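Local coordinates for angiopoietin-related protein 6 (Homo sapiens, PDB 6Y43), which is an angiopoietin-like protein, probably a secreted growth factor, whose fibrinogen-like globe binds calcium and probably serves as its recognition module, at residues Ser141-Lys146 and Gly168-His173; Asp156-Asn161 and Tyr172-His177. All blocks are in the same frame, centred on the assembly; numbering follows the deposited sequence. Where two conformers were deposited one is given.

Contact 1: Ser141-Lys146 and Gly168-His173; sequences SWHNDK and GGWWYH. With EDO (1,2-ethanediol), chain D.
With CG anti to the backbone N in both residues (chi1 -152° in Trp142, -171° in His173), the indole and the imidazole are laid one over the other. They stack face to face, planes 16° apart, with His173 ND1 above the centre of the indole. The same nitrogen donates a nearly straight hydrogen bond of 2.8 Å to Trp142 O, which fixes the rotation of the imidazole. Over its opposite face Lys146, bent at chi2, brings CE to 3.5 Å from the ring centroid as a CH-pi contact, so the imidazole is sandwiched, while NZ goes on to Ser157 OG. Deeper, His143 ND1 donates to Trp171 O at 2.7 Å; the oxygen lies in the imidazole plane, whereas the donor stands above the plane of the carbonyl. Trp170 turns the NE1 edge of its indole to the face of His143, a T-shaped pair. His143 NE2 accepts from His177 N, so both ring nitrogens of this buried residue are engaged. The contact fastens together two loops of the fibrinogen-like globe, before and after helix 162-166, on which Tyr172 packs, and rests on Leu127 of strand 127-133 through His143 and Trp171, the latter also touching Leu118 of strand 108-118.

Contact 2: Asp156-Asn161 and Tyr172-His177; sequences DSYSGN and YHACAH. With CA (calcium ion), chain B.
The ring of Tyr158 and the sulfur of Cys175 meet obliquely: SG lies 4.0 Å from the ring centroid, 31° off the normal, and comes closest to CD2 at 3.5 Å. Tyr158 has CG anti to its own N (chi1 -176°), which places CD2 beside the sulfur. Gly160 N stands over one face of the same ring, offset toward its rim. Beside this, the methyl of Ala174 packs on Tyr158 CB and Ser157 O. A cis peptide links Ala174 to Cys175, and a backbone bond of 2.8 Å runs from His173 N to Cys175 O across it. The one hydrogen bond between the segments runs from Ser157 N to His173 O at 2.9 Å, with the donor tilted from the carbonyl plane. Asp156 sets CB against Tyr172 CB and directs its carboxylate to the calcium. There OD1 binds the metal at 2.3 Å and also accepts from Tyr158 N, met from above the carboxylate plane; this Asx turn helps hold the loop round the ion. Carbonyl oxygens of Tyr158 and Gly160, two waters and Asp154 complete the coordination, and one of the waters donates to Asp156 O. Asp156 OD2 accepts from Cys162 N at the start of helix 162-166, for which Asn161 is the N-cap. Tyr172 and Cys175 pack on Gln166 of that helix; the calcium loop of this fibrinogen-like domain thus runs straight into helix 162-166, and the Cys162-Cys175 disulfide holds the loop after the helix beside it.

In the fold
Contacts 1 and 2 share Tyr172 and His173, and their centres lie 8 Å apart. Contact 1 is partly buried and depends on stacked aromatic rings and imidazole hydrogen bonds, its inner side resting on the sheet. Contact 2 is a surface contact farther from the centre of the chain, where carboxylate and carbonyl oxygens serve a calcium ion and a disulfide ties 172-177 to helix 162-166, next to the calcium loop. Both bring together loops before and after that helix. Lys146 NZ and Ser157 OG, 2.9 Å apart, probably hydrogen-bond directly between the two first segments. The chain from 168 to 177 passes the calcium loop at Tyr172-Cys175 and returns to 141-146 at Ala176, which packs against His143, and His177.

Contact 1: Ser141-Lys146 and Gly168-His173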
ATOM      1  N   SER A 141       2.921  12.545   2.150  1.00 10.33           N
ATOM      2  CA  SER A 141       2.876  13.674   1.229  0.55 13.19           C
ATOM      3  C   SER A 141       4.261  14.022   0.711  1.00 11.88           C
ATOM      4  O   SER A 141       4.391  14.483  -0.424  1.00 11.26           O
ATOM      5  CB  SER A 141       2.224  14.877   1.912  0.55 16.79           C
ATOM      6  OG  SER A 141       0.828  14.870   1.665  0.55 18.65           O
ATOM      7  N   TRP A 142       5.309  13.778   1.513  1.00  9.50           N
ATOM      8  CA  TRP A 142       6.664  14.072   1.031  1.00  9.05           C
ATOM      9  C   TRP A 142       7.052  13.223  -0.163  1.00 10.02           C
ATOM     10  O   TRP A 142       8.040  13.536  -0.848  1.00 10.42           O
ATOM     11  CB  TRP A 142       7.667  13.840   2.142  1.00 10.40           C
ATOM     12  CG  TRP A 142       8.932  14.686   2.047  1.00  9.80           C
ATOM     13  CD1 TRP A 142       9.007  16.006   1.732  1.00 10.91           C
ATOM     14  CD2 TRP A 142      10.261  14.254   2.316  1.00 10.08           C
ATOM     15  NE1 TRP A 142      10.326  16.435   1.776  1.00  8.13           N
ATOM     16  CE2 TRP A 142      11.109  15.370   2.141  1.00  9.77           C
ATOM     17  CE3 TRP A 142      10.832  13.024   2.674  1.00 10.97           C
ATOM     18  CZ2 TRP A 142      12.472  15.287   2.302  1.00  8.32           C
ATOM     19  CZ3 TRP A 142      12.207  12.954   2.842  1.00 10.69           C
ATOM     20  CH2 TRP A 142      13.005  14.068   2.650  1.00  9.74           C
ATOM     21  N   HIS A 143       6.308  12.159  -0.436  1.00  8.85           N
ATOM     22  CA  HIS A 143       6.606  11.255  -1.526  1.00  7.74           C
ATOM     23  C   HIS A 143       5.794  11.549  -2.770  1.00  9.23           C
ATOM     24  O   HIS A 143       5.973  10.883  -3.794  1.00  9.10           O
ATOM     25  CB  HIS A 143       6.351   9.841  -1.043  1.00  9.03           C
ATOM     26  CG  HIS A 143       7.239   9.472   0.094  1.00  7.58           C
ATOM     27  ND1 HIS A 143       8.527   9.033  -0.099  1.00  9.91           N
ATOM     28  CD2 HIS A 143       7.075   9.574   1.433  1.00  9.26           C
ATOM     29  CE1 HIS A 143       9.093   8.802   1.073  1.00  7.57           C
ATOM     30  NE2 HIS A 143       8.234   9.122   2.020  1.00  8.86           N
ATOM     31  N   ASN A 144       4.921  12.544  -2.703  1.00  7.99           N
ATOM     32  CA  ASN A 144       4.136  12.930  -3.868  1.00  8.96           C
ATOM     33  C   ASN A 144       5.038  13.297  -5.049  1.00 10.03           C
ATOM     34  O   ASN A 144       6.046  14.000  -4.894  1.00 11.77           O
ATOM     35  CB  ASN A 144       3.266  14.105  -3.458  1.00 10.85           C
ATOM     36  CG  ASN A 144       2.059  14.281  -4.303  1.00 20.17           C
ATOM     37  OD1 ASN A 144       1.907  13.648  -5.348  1.00 19.81           O
ATOM     38  ND2 ASN A 144       1.148  15.119  -3.826  1.00 22.69           N
ATOM     39  N   ASP A 145       4.658  12.817  -6.234  1.00 10.60           N
ATOM     40  CA  ASP A 145       5.367  13.113  -7.481  1.00  9.85           C
ATOM     41  C   ASP A 145       6.823  12.692  -7.396  1.00 11.61           C
ATOM     42  O   ASP A 145       7.708  13.358  -7.955  1.00 14.92           O
ATOM     43  CB  ASP A 145       5.270  14.600  -7.840  1.00 12.44           C
ATOM     44  CG  ASP A 145       5.658  14.898  -9.285  1.00 14.49           C
ATOM     45  OD1 ASP A 145       5.695  13.977 -10.127  1.00 16.21           O
ATOM     46  OD2 ASP A 145       5.950  16.085  -9.546  1.00 14.92           O
ATOM     47  N   LYS A 146       7.085  11.610  -6.674  1.00  8.14           N
ATOM     48  CA  LYS A 146       8.357  10.935  -6.732  1.00  9.17           C
ATOM     49  C   LYS A 146       8.221   9.633  -7.524  1.00 10.52           C
ATOM     50  O   LYS A 146       7.178   8.967  -7.459  1.00  9.07           O
ATOM     51  CB  LYS A 146       8.883  10.623  -5.329  1.00  9.14           C
ATOM     52  CG  LYS A 146       9.309  11.862  -4.511  1.00 11.23           C
ATOM     53  CD  LYS A 146      10.486  12.600  -5.146  1.00 12.89           C
ATOM     54  CE  LYS A 146      10.657  13.955  -4.503  1.00 15.51           C
ATOM     55  NZ  LYS A 146      11.736  14.737  -5.198  1.00 16.69           N
ATOM     56  N   GLY A 168      13.098  -1.165   0.893  1.00  9.00           N
ATOM     57  CA  GLY A 168      11.841  -1.334   0.203  1.00 10.37           C
ATOM     58  C   GLY A 168      11.955  -0.942  -1.257  1.00 11.32           C
ATOM     59  O   GLY A 168      12.956  -0.425  -1.739  1.00 10.46           O
ATOM     60  N   GLY A 169      10.876  -1.270  -2.002  1.00  9.59           N
ATOM     61  CA  GLY A 169      10.546  -0.531  -3.205  1.00  9.89           C
ATOM     62  C   GLY A 169       9.599   0.582  -2.789  1.00  9.45           C
ATOM     63  O   GLY A 169       8.638   0.345  -2.055  1.00 10.30           O
ATOM     64  N   TRP A 170       9.896   1.813  -3.221  1.00  7.96           N
ATOM     65  CA  TRP A 170       9.111   2.932  -2.716  1.00  7.29           C
ATOM     66  C   TRP A 170       9.405   4.160  -3.549  1.00  7.96           C
ATOM     67  O   TRP A 170      10.409   4.224  -4.264  1.00  7.89           O
ATOM     68  CB  TRP A 170       9.449   3.187  -1.253  1.00  8.02           C
ATOM     69  CG  TRP A 170       8.457   3.952  -0.394  1.00  9.27           C
ATOM     70  CD1 TRP A 170       8.657   5.170   0.180  1.00  9.62           C
ATOM     71  CD2 TRP A 170       7.162   3.510   0.047  1.00 10.33           C
ATOM     72  NE1 TRP A 170       7.571   5.521   0.936  1.00  8.03           N
ATOM     73  CE2 TRP A 170       6.632   4.523   0.868  1.00  8.48           C
ATOM     74  CE3 TRP A 170       6.394   2.361  -0.190  1.00  9.35           C
ATOM     75  CZ2 TRP A 170       5.382   4.423   1.465  1.00  9.86           C
ATOM     76  CZ3 TRP A 170       5.157   2.264   0.407  1.00  8.44           C
ATOM     77  CH2 TRP A 170       4.659   3.294   1.221  1.00  8.13           C
ATOM     78  N   TRP A 171       8.535   5.158  -3.377  1.00  7.90           N
ATOM     79  CA  TRP A 171       8.695   6.462  -4.010  1.00  7.71           C
ATOM     80  C   TRP A 171       9.628   7.316  -3.147  1.00  7.18           C
ATOM     81  O   TRP A 171       9.263   8.356  -2.593  1.00  8.35           O
ATOM     82  CB  TRP A 171       7.334   7.112  -4.204  1.00  8.46           C
ATOM     83  CG  TRP A 171       6.311   6.230  -4.910  1.00  7.33           C
ATOM     84  CD1 TRP A 171       6.117   6.110  -6.260  1.00  8.14           C
ATOM     85  CD2 TRP A 171       5.356   5.351  -4.296  1.00  7.46           C
ATOM     86  NE1 TRP A 171       5.094   5.230  -6.522  1.00  7.58           N
ATOM     87  CE2 TRP A 171       4.610   4.757  -5.332  1.00  7.36           C
ATOM     88  CE3 TRP A 171       5.043   5.023  -2.967  1.00  8.69           C
ATOM     89  CZ2 TRP A 171       3.581   3.847  -5.087  1.00  7.87           C
ATOM     90  CZ3 TRP A 171       4.027   4.111  -2.738  1.00  8.06           C
ATOM     91  CH2 TRP A 171       3.309   3.540  -3.795  1.00  9.34           C
ATOM     92  N   TYR A 172      10.840   6.804  -2.972  1.00  6.99           N
ATOM     93  CA  TYR A 172      11.787   7.440  -2.066  1.00  8.64           C
ATOM     94  C   TYR A 172      12.101   8.870  -2.501  1.00  8.75           C
ATOM     95  O   TYR A 172      12.208   9.183  -3.694  1.00  8.76           O
ATOM     96  CB  TYR A 172      13.080   6.610  -1.952  1.00  9.02           C
ATOM     97  CG  TYR A 172      12.939   5.316  -1.141  1.00  7.67           C
ATOM     98  CD1 TYR A 172      12.612   5.336   0.211  1.00  7.23           C
ATOM     99  CD2 TYR A 172      13.161   4.078  -1.730  1.00  9.31           C
ATOM    100  CE1 TYR A 172      12.479   4.168   0.932  1.00  8.56           C
ATOM    101  CE2 TYR A 172      13.038   2.912  -1.014  1.00  8.84           C
ATOM    102  CZ  TYR A 172      12.716   2.963   0.345  1.00  7.43           C
ATOM    103  OH  TYR A 172      12.589   1.775   1.058  1.00  9.37           O
ATOM    104  N   HIS A 173      12.268   9.732  -1.482  1.00  8.30           N
ATOM    105  CA  HIS A 173      12.637  11.130  -1.629  1.00  9.67           C
ATOM    106  C   HIS A 173      14.060  11.234  -1.150  1.00  9.74           C
ATOM    107  O   HIS A 173      14.993  10.817  -1.874  1.00  9.21           O
ATOM    108  CB  HIS A 173      11.654  12.000  -0.827  1.00 10.38           C
ATOM    109  CG  HIS A 173      11.798  13.474  -1.065  1.00  8.79           C
ATOM    110  ND1 HIS A 173      10.725  14.335  -1.000  1.00 10.02           N
ATOM    111  CD2 HIS A 173      12.880  14.240  -1.342  1.00 11.56           C
ATOM    112  CE1 HIS A 173      11.139  15.571  -1.244  1.00  9.26           C
ATOM    113  NE2 HIS A 173      12.444  15.540  -1.450  1.00  8.99           N
TER
HETATM  114  C1  EDO D 503      14.138  -3.365  -3.110  1.00 10.28           C
HETATM  115  O1  EDO D 503      14.470  -2.033  -3.514  1.00 15.58           O
HETATM  116  C2  EDO D 503      15.168  -4.337  -3.695  1.00 18.27           C
HETATM  117  O2  EDO D 503      15.101  -4.260  -5.130  1.00 16.28           O

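Contact 2: Asp156-Asn161 and Tyr172-His177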
ATOM      1  N   ASP A 156      15.702   8.172  -6.717  1.00 10.57           N
ATOM      2  CA  ASP A 156      15.302   9.015  -5.609  1.00  9.81           C
ATOM      3  C   ASP A 156      16.056  10.347  -5.668  1.00 10.61           C
ATOM      4  O   ASP A 156      16.806  10.658  -6.605  1.00 11.63           O
ATOM      5  CB  ASP A 156      15.512   8.273  -4.289  1.00 10.39           C
ATOM      6  CG  ASP A 156      16.972   7.947  -4.003  1.00 10.46           C
ATOM      7  OD1 ASP A 156      17.861   8.806  -4.235  1.00 10.87           O
ATOM      8  OD2 ASP A 156      17.234   6.841  -3.481  1.00 10.74           O
ATOM      9  N   SER A 157      15.824  11.159  -4.648  1.00 11.13           N
ATOM     10  CA  SER A 157      16.419  12.489  -4.561  1.00 10.42           C
ATOM     11  C   SER A 157      17.530  12.551  -3.524  1.00 11.21           C
ATOM     12  O   SER A 157      17.878  13.631  -3.051  1.00 11.59           O
ATOM     13  CB  SER A 157      15.329  13.513  -4.255  1.00 12.36           C
ATOM     14  OG  SER A 157      14.418  13.593  -5.346  1.00 15.71           O
ATOM     15  N   TYR A 158      18.105  11.398  -3.193  1.00 11.07           N
ATOM     16  CA  TYR A 158      19.152  11.241  -2.203  1.00 13.10           C
ATOM     17  C   TYR A 158      20.500  11.005  -2.876  1.00 15.19           C
ATOM     18  O   TYR A 158      20.592  10.440  -3.954  1.00 13.10           O
ATOM     19  CB  TYR A 158      18.825  10.072  -1.278  1.00 12.69           C
ATOM     20  CG  TYR A 158      19.792   9.856  -0.143  1.00 14.78           C
ATOM     21  CD1 TYR A 158      20.195  10.903   0.673  1.00 20.04           C
ATOM     22  CD2 TYR A 158      20.286   8.585   0.115  1.00 13.73           C
ATOM     23  CE1 TYR A 158      21.077  10.690   1.726  1.00 20.61           C
ATOM     24  CE2 TYR A 158      21.141   8.353   1.167  1.00 17.50           C
ATOM     25  CZ  TYR A 158      21.555   9.418   1.961  1.00 22.35           C
ATOM     26  OH  TYR A 158      22.424   9.172   2.995  1.00 32.53           O
ATOM     27  N   SER A 159      21.555  11.485  -2.223  1.00 14.80           N
ATOM     28  CA  SER A 159      22.914  11.323  -2.735  1.00 15.65           C
ATOM     29  C   SER A 159      23.274   9.867  -2.887  1.00 17.41           C
ATOM     30  O   SER A 159      24.052   9.505  -3.758  1.00 14.33           O
ATOM     31  CB  SER A 159      23.955  11.977  -1.802  1.00 18.59           C
ATOM     32  OG  SER A 159      23.529  13.159  -1.189  1.00 32.80           O
ATOM     33  N   GLY A 160      22.759   9.038  -2.019  1.00 15.48           N
ATOM     34  CA  GLY A 160      22.961   7.611  -2.086  1.00 17.07           C
ATOM     35  C   GLY A 160      21.739   6.895  -2.508  1.00 13.51           C
ATOM     36  O   GLY A 160      20.866   7.483  -3.140  1.00 12.45           O
ATOM     37  N   ASN A 161      21.651   5.654  -2.195  1.00 13.30           N
ATOM     38  CA  ASN A 161      20.611   4.745  -2.693  1.00 12.95           C
ATOM     39  C   ASN A 161      19.648   4.428  -1.548  1.00 12.17           C
ATOM     40  O   ASN A 161      19.903   3.542  -0.726  1.00 10.17           O
ATOM     41  CB  ASN A 161      21.255   3.474  -3.253  1.00 13.96           C
ATOM     42  CG  ASN A 161      20.245   2.567  -3.948  1.00 13.57           C
ATOM     43  OD1 ASN A 161      19.047   2.550  -3.625  1.00 14.00           O
ATOM     44  ND2 ASN A 161      20.734   1.766  -4.867  1.00 14.13           N
ATOM     45  N   TYR A 172      10.840   6.804  -2.972  1.00  6.99           N
ATOM     46  CA  TYR A 172      11.787   7.440  -2.066  1.00  8.64           C
ATOM     47  C   TYR A 172      12.101   8.870  -2.501  1.00  8.75           C
ATOM     48  O   TYR A 172      12.208   9.183  -3.694  1.00  8.76           O
ATOM     49  CB  TYR A 172      13.080   6.610  -1.952  1.00  9.02           C
ATOM     50  CG  TYR A 172      12.939   5.316  -1.141  1.00  7.67           C
ATOM     51  CD1 TYR A 172      12.612   5.336   0.211  1.00  7.23           C
ATOM     52  CD2 TYR A 172      13.161   4.078  -1.730  1.00  9.31           C
ATOM     53  CE1 TYR A 172      12.479   4.168   0.932  1.00  8.56           C
ATOM     54  CE2 TYR A 172      13.038   2.912  -1.014  1.00  8.84           C
ATOM     55  CZ  TYR A 172      12.716   2.963   0.345  1.00  7.43           C
ATOM     56  OH  TYR A 172      12.589   1.775   1.058  1.00  9.37           O
ATOM     57  N   HIS A 173      12.268   9.732  -1.482  1.00  8.30           N
ATOM     58  CA  HIS A 173      12.637  11.130  -1.629  1.00  9.67           C
ATOM     59  C   HIS A 173      14.060  11.234  -1.150  1.00  9.74           C
ATOM     60  O   HIS A 173      14.993  10.817  -1.874  1.00  9.21           O
ATOM     61  CB  HIS A 173      11.654  12.000  -0.827  1.00 10.38           C
ATOM     62  CG  HIS A 173      11.798  13.474  -1.065  1.00  8.79           C
ATOM     63  ND1 HIS A 173      10.725  14.335  -1.000  1.00 10.02           N
ATOM     64  CD2 HIS A 173      12.880  14.240  -1.342  1.00 11.56           C
ATOM     65  CE1 HIS A 173      11.139  15.571  -1.244  1.00  9.26           C
ATOM     66  NE2 HIS A 173      12.444  15.540  -1.450  1.00  8.99           N
ATOM     67  N   ALA A 174      14.320  11.707   0.073  1.00 10.11           N
ATOM     68  CA  ALA A 174      15.681  11.801   0.609  1.00 10.39           C
ATOM     69  C   ALA A 174      15.726  11.670   2.136  1.00 11.53           C
ATOM     70  O   ALA A 174      16.166  12.581   2.847  1.00 12.48           O
ATOM     71  CB  ALA A 174      16.316  13.122   0.174  1.00 11.45           C
ATOM     72  N   CYS A 175      15.311  10.516   2.698  1.00  9.69           N
ATOM     73  CA  CYS A 175      14.831   9.367   1.934  1.00 11.26           C
ATOM     74  C   CYS A 175      13.344   9.131   2.098  1.00  8.34           C
ATOM     75  O   CYS A 175      12.635   8.830   1.119  1.00  9.57           O
ATOM     76  CB  CYS A 175      15.531   8.078   2.356  1.00 12.92           C
ATOM     77  SG  CYS A 175      17.146   7.899   1.570  1.00 16.07           S
ATOM     78  N   ALA A 176      12.851   9.226   3.342  1.00  8.84           N
ATOM     79  CA  ALA A 176      11.445   8.899   3.530  1.00  8.45           C
ATOM     80  C   ALA A 176      10.857   9.388   4.845  1.00  9.93           C
ATOM     81  O   ALA A 176      11.471   9.291   5.914  1.00 11.29           O
ATOM     82  CB  ALA A 176      11.205   7.383   3.441  1.00  9.05           C
ATOM     83  N   HIS A 177       9.616   9.831   4.735  1.00  8.75           N
ATOM     84  CA  HIS A 177       8.738   9.981   5.885  1.00  8.17           C
ATOM     85  C   HIS A 177       7.977   8.697   6.205  1.00  8.67           C
ATOM     86  O   HIS A 177       7.512   8.540   7.333  1.00  9.47           O
ATOM     87  CB  HIS A 177       7.769  11.130   5.633  1.00  8.60           C
ATOM     88  CG  HIS A 177       8.415  12.478   5.725  1.00  9.51           C
ATOM     89  ND1 HIS A 177       7.710  13.651   5.617  1.00 10.34           N
ATOM     90  CD2 HIS A 177       9.718  12.830   5.865  1.00 12.96           C
ATOM     91  CE1 HIS A 177       8.543  14.674   5.723  1.00 11.62           C
ATOM     92  NE2 HIS A 177       9.766  14.200   5.882  1.00 11.58           N
TER
HETATM   93 CA    CA B 501      19.944   8.314  -5.067  0.99 12.60          CA
HETATM   94  O   HOH W   1      19.334   9.884  -6.782  1.00 16.24           O
HETATM   95  O   HOH W   2      22.197   8.581  -5.959  1.00 19.26           O